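Local coordinates for Glyoxalase/bleomycin resistance protein/dioxygenase (Alicyclobacillus acidocaldarius subsp. acidocaldarius, PDB 3RRI), which is a metalloprotein of the glyoxalase/bleomycin resistance/dioxygenase superfamily, possibly a dioxygenase, though its reaction is not established, at residues P94-L99 with T112-D117. Sequence-based numbering, arbitrary orientation.
Sequences PFYHDL and TFFLID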
ATOM      1  N   PRO A  94     -32.023 -14.006   6.903  1.00 22.43           N
ATOM      2  CA  PRO A  94     -33.151 -13.706   6.031  1.00 23.31           C
ATOM      3  C   PRO A  94     -32.777 -12.774   4.904  1.00 23.57           C
ATOM      4  O   PRO A  94     -32.125 -11.763   5.149  1.00 23.22           O
ATOM      5  CB  PRO A  94     -34.172 -13.018   6.963  1.00 23.25           C
ATOM      6  CG  PRO A  94     -33.770 -13.375   8.304  1.00 24.49           C
ATOM      7  CD  PRO A  94     -32.318 -13.734   8.319  1.00 23.50           C
ATOM      8  N   PHE A  95     -33.212 -13.100   3.696  1.00 23.01           N
ATOM      9  CA  PHE A  95     -33.157 -12.204   2.550  1.00 23.03           C
ATOM     10  C   PHE A  95     -34.450 -11.391   2.406  1.00 23.83           C
ATOM     11  O   PHE A  95     -35.563 -11.922   2.550  1.00 25.20           O
ATOM     12  CB  PHE A  95     -32.940 -12.993   1.258  1.00 22.33           C
ATOM     13  CG  PHE A  95     -31.541 -13.501   1.088  1.00 21.28           C
ATOM     14  CD1 PHE A  95     -31.063 -14.531   1.876  1.00 21.14           C
ATOM     15  CD2 PHE A  95     -30.683 -12.954   0.145  1.00 19.20           C
ATOM     16  CE1 PHE A  95     -29.742 -15.013   1.715  1.00 20.48           C
ATOM     17  CE2 PHE A  95     -29.385 -13.424   0.000  1.00 19.07           C
ATOM     18  CZ  PHE A  95     -28.912 -14.442   0.806  1.00 19.70           C
ATOM     19  N   TYR A  96     -34.309 -10.096   2.148  1.00 23.40           N
ATOM     20  CA  TYR A  96     -35.382  -9.255   1.666  1.00 23.61           C
ATOM     21  C   TYR A  96     -35.545  -9.415   0.162  1.00 23.06           C
ATOM     22  O   TYR A  96     -36.673  -9.416  -0.366  1.00 24.36           O
ATOM     23  CB  TYR A  96     -35.103  -7.779   2.027  1.00 23.42           C
ATOM     24  CG  TYR A  96     -36.180  -6.851   1.567  1.00 25.21           C
ATOM     25  CD1 TYR A  96     -37.408  -6.807   2.231  1.00 27.97           C
ATOM     26  CD2 TYR A  96     -35.997  -6.031   0.455  1.00 25.21           C
ATOM     27  CE1 TYR A  96     -38.420  -5.957   1.792  1.00 29.57           C
ATOM     28  CE2 TYR A  96     -36.993  -5.184   0.014  1.00 27.61           C
ATOM     29  CZ  TYR A  96     -38.200  -5.156   0.685  1.00 28.30           C
ATOM     30  OH  TYR A  96     -39.186  -4.307   0.240  1.00 34.85           O
ATOM     31  N   HIS A  97     -34.421  -9.494  -0.534  1.00 22.54           N
ATOM     32  CA  HIS A  97     -34.398  -9.715  -1.982  1.00 22.66           C
ATOM     33  C   HIS A  97     -33.244 -10.641  -2.332  1.00 22.45           C
ATOM     34  O   HIS A  97     -32.099 -10.382  -1.982  1.00 21.38           O
ATOM     35  CB  HIS A  97     -34.290  -8.381  -2.736  1.00 22.90           C
ATOM     36  CG  HIS A  97     -34.808  -8.432  -4.142  1.00 27.43           C
ATOM     37  ND1 HIS A  97     -34.201  -9.184  -5.129  1.00 33.52           N
ATOM     38  CD2 HIS A  97     -35.872  -7.833  -4.726  1.00 29.66           C
ATOM     39  CE1 HIS A  97     -34.869  -9.040  -6.263  1.00 33.34           C
ATOM     40  NE2 HIS A  97     -35.893  -8.234  -6.043  1.00 32.85           N
ATOM     41  N   ASP A  98     -33.531 -11.757  -3.018  1.00 22.10           N
ATOM     42  CA  ASP A  98     -32.486 -12.696  -3.357  1.00 22.31           C
ATOM     43  C   ASP A  98     -31.623 -12.132  -4.497  1.00 21.76           C
ATOM     44  O   ASP A  98     -31.916 -11.072  -5.055  1.00 20.87           O
ATOM     45  CB  ASP A  98     -33.104 -14.073  -3.760  1.00 23.12           C
ATOM     46  CG  ASP A  98     -32.187 -15.268  -3.429  1.00 25.73           C
ATOM     47  OD1 ASP A  98     -30.934 -15.132  -3.403  1.00 22.69           O
ATOM     48  OD2 ASP A  98     -32.719 -16.384  -3.182  1.00 29.07           O
ATOM     49  N   LEU A  99     -30.570 -12.856  -4.827  1.00 21.90           N
ATOM     50  CA  LEU A  99     -29.611 -12.479  -5.844  1.00 23.32           C
ATOM     51  C   LEU A  99     -30.311 -12.048  -7.117  1.00 24.82           C
ATOM     52  O   LEU A  99     -31.171 -12.784  -7.663  1.00 24.50           O
ATOM     53  CB  LEU A  99     -28.658 -13.650  -6.148  1.00 23.86           C
ATOM     54  CG  LEU A  99     -27.350 -13.409  -6.876  1.00 26.93           C
ATOM     55  CD1 LEU A  99     -26.477 -12.384  -6.127  1.00 28.31           C
ATOM     56  CD2 LEU A  99     -26.612 -14.740  -6.998  1.00 29.84           C
ATOM     57  N   THR A 112     -26.717  -7.845  -7.023  1.00 22.12           N
ATOM     58  CA  THR A 112     -27.167  -7.310  -5.750  1.00 22.33           C
ATOM     59  C   THR A 112     -27.943  -8.387  -4.984  1.00 21.65           C
ATOM     60  O   THR A 112     -28.612  -9.231  -5.603  1.00 21.58           O
ATOM     61  CB  THR A 112     -28.098  -6.114  -6.002  1.00 23.45           C
ATOM     62  OG1 THR A 112     -28.579  -5.592  -4.773  1.00 27.81           O
ATOM     63  CG2 THR A 112     -29.297  -6.569  -6.800  1.00 25.03           C
ATOM     64  N   PHE A 113     -27.840  -8.404  -3.663  1.00 19.53           N
ATOM     65  CA  PHE A 113     -28.823  -9.086  -2.820  1.00 19.34           C
ATOM     66  C   PHE A 113     -29.050  -8.243  -1.574  1.00 19.74           C
ATOM     67  O   PHE A 113     -28.175  -7.450  -1.211  1.00 19.60           O
ATOM     68  CB  PHE A 113     -28.432 -10.524  -2.462  1.00 18.88           C
ATOM     69  CG  PHE A 113     -27.127 -10.660  -1.724  1.00 17.77           C
ATOM     70  CD1 PHE A 113     -27.086 -10.729  -0.337  1.00 17.87           C
ATOM     71  CD2 PHE A 113     -25.927 -10.779  -2.413  1.00 18.28           C
ATOM     72  CE1 PHE A 113     -25.897 -10.930   0.321  1.00 16.71           C
ATOM     73  CE2 PHE A 113     -24.733 -10.934  -1.731  1.00 20.35           C
ATOM     74  CZ  PHE A 113     -24.734 -11.008  -0.372  1.00 17.93           C
ATOM     75  N   PHE A 114     -30.239  -8.342  -0.999  1.00 18.86           N
ATOM     76  CA  PHE A 114     -30.586  -7.616   0.219  1.00 19.09           C
ATOM     77  C   PHE A 114     -30.863  -8.590   1.349  1.00 19.37           C
ATOM     78  O   PHE A 114     -31.686  -9.510   1.192  1.00 20.15           O
ATOM     79  CB  PHE A 114     -31.859  -6.816   0.033  1.00 18.33           C
ATOM     80  CG  PHE A 114     -31.726  -5.567  -0.785  1.00 21.92           C
ATOM     81  CD1 PHE A 114     -31.823  -4.326  -0.166  1.00 21.58           C
ATOM     82  CD2 PHE A 114     -31.575  -5.607  -2.146  1.00 23.73           C
ATOM     83  CE1 PHE A 114     -31.752  -3.147  -0.907  1.00 21.38           C
ATOM     84  CE2 PHE A 114     -31.469  -4.429  -2.891  1.00 24.93           C
ATOM     85  CZ  PHE A 114     -31.572  -3.194  -2.261  1.00 23.80           C
ATOM     86  N   LEU A 115     -30.222  -8.384   2.487  1.00 18.92           N
ATOM     87  CA  LEU A 115     -30.543  -9.051   3.739  1.00 19.40           C
ATOM     88  C   LEU A 115     -31.412  -8.111   4.578  1.00 20.61           C
ATOM     89  O   LEU A 115     -31.532  -6.921   4.257  1.00 20.24           O
ATOM     90  CB  LEU A 115     -29.283  -9.412   4.515  1.00 19.87           C
ATOM     91  CG  LEU A 115     -28.213 -10.186   3.766  1.00 18.57           C
ATOM     92  CD1 LEU A 115     -27.067 -10.484   4.642  1.00 18.53           C
ATOM     93  CD2 LEU A 115     -28.826 -11.506   3.178  1.00 18.41           C
ATOM     94  N   ILE A 116     -32.054  -8.653   5.610  1.00 21.02           N
ATOM     95  CA  ILE A 116     -32.918  -7.839   6.483  1.00 21.26           C
ATOM     96  C   ILE A 116     -32.654  -8.218   7.909  1.00 21.20           C
ATOM     97  O   ILE A 116     -32.641  -9.395   8.274  1.00 21.17           O
ATOM     98  CB  ILE A 116     -34.426  -7.949   6.068  1.00 21.41           C
ATOM     99  CG1 ILE A 116     -35.324  -7.027   6.912  1.00 22.83           C
ATOM    100  CG2 ILE A 116     -34.905  -9.429   6.087  1.00 21.67           C
ATOM    101  CD1 ILE A 116     -36.767  -6.918   6.426  1.00 24.07           C
ATOM    102  N   ASP A 117     -32.320  -7.214   8.727  1.00 20.65           N
ATOM    103  CA  ASP A 117     -32.029  -7.446  10.127  1.00 21.43           C
ATOM    104  C   ASP A 117     -33.336  -7.509  10.973  1.00 21.11           C
ATOM    105  O   ASP A 117     -34.427  -7.273  10.445  1.00 21.60           O
ATOM    106  CB  ASP A 117     -30.924  -6.485  10.656  1.00 21.27           C
ATOM    107  CG  ASP A 117     -31.420  -5.158  11.184  1.00 21.74           C
ATOM    108  OD1 ASP A 117     -32.628  -4.923  11.225  1.00 20.30           O
ATOM    109  OD2 ASP A 117     -30.526  -4.340  11.612  1.00 20.55           O
TER
HETATM  110  O   HOH W   1     -31.411  -8.119  -5.055  1.00 29.64           O
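F114 pairs antiparallel with H97 through two nearly straight backbone bonds, F114 N to H97 O at 2.9 Å and H97 N to F114 O at 3.2 Å. Y96 N also donates to F114 O, at 2.9 Å but more bent (135° at the hydrogen); both donors reach this oxygen from the same face of its carbonyl plane. Two residues opposite one, Y96 and H97 against F114, define a classic beta bulge, which shifts the register by one between F95–L115 and H97–F114. On the F95 side of the bulge I116 N donates to P94 O; past H97, a water donates to D98 O and, weakly, to T112 O. Strands 95-98 and 100-102 pair along one edge of 110-116, and 122-128 along the other; with strand 70-74 and helix 78-90 they form a beta-alpha-beta-beta-beta module of the vicinal oxygen chelate fold. On the helix-covered face, where A88 touches both side chains, L115 CD2 stands 3.6 Å from the F95 ring centroid, almost on the ring normal, a CH-pi contact. F113 CG lies between its backbone N and carbonyl carbon (chi1 59°), from where CD1 meets F95 CE2 at 3.6 Å, ring planes inclined by 43°; F81 and Y85 pack edge-to-face with F113. On the other face, Y96 CB lies 3.9 Å from F114 CB, and F114 CD2 approaches H97 CB.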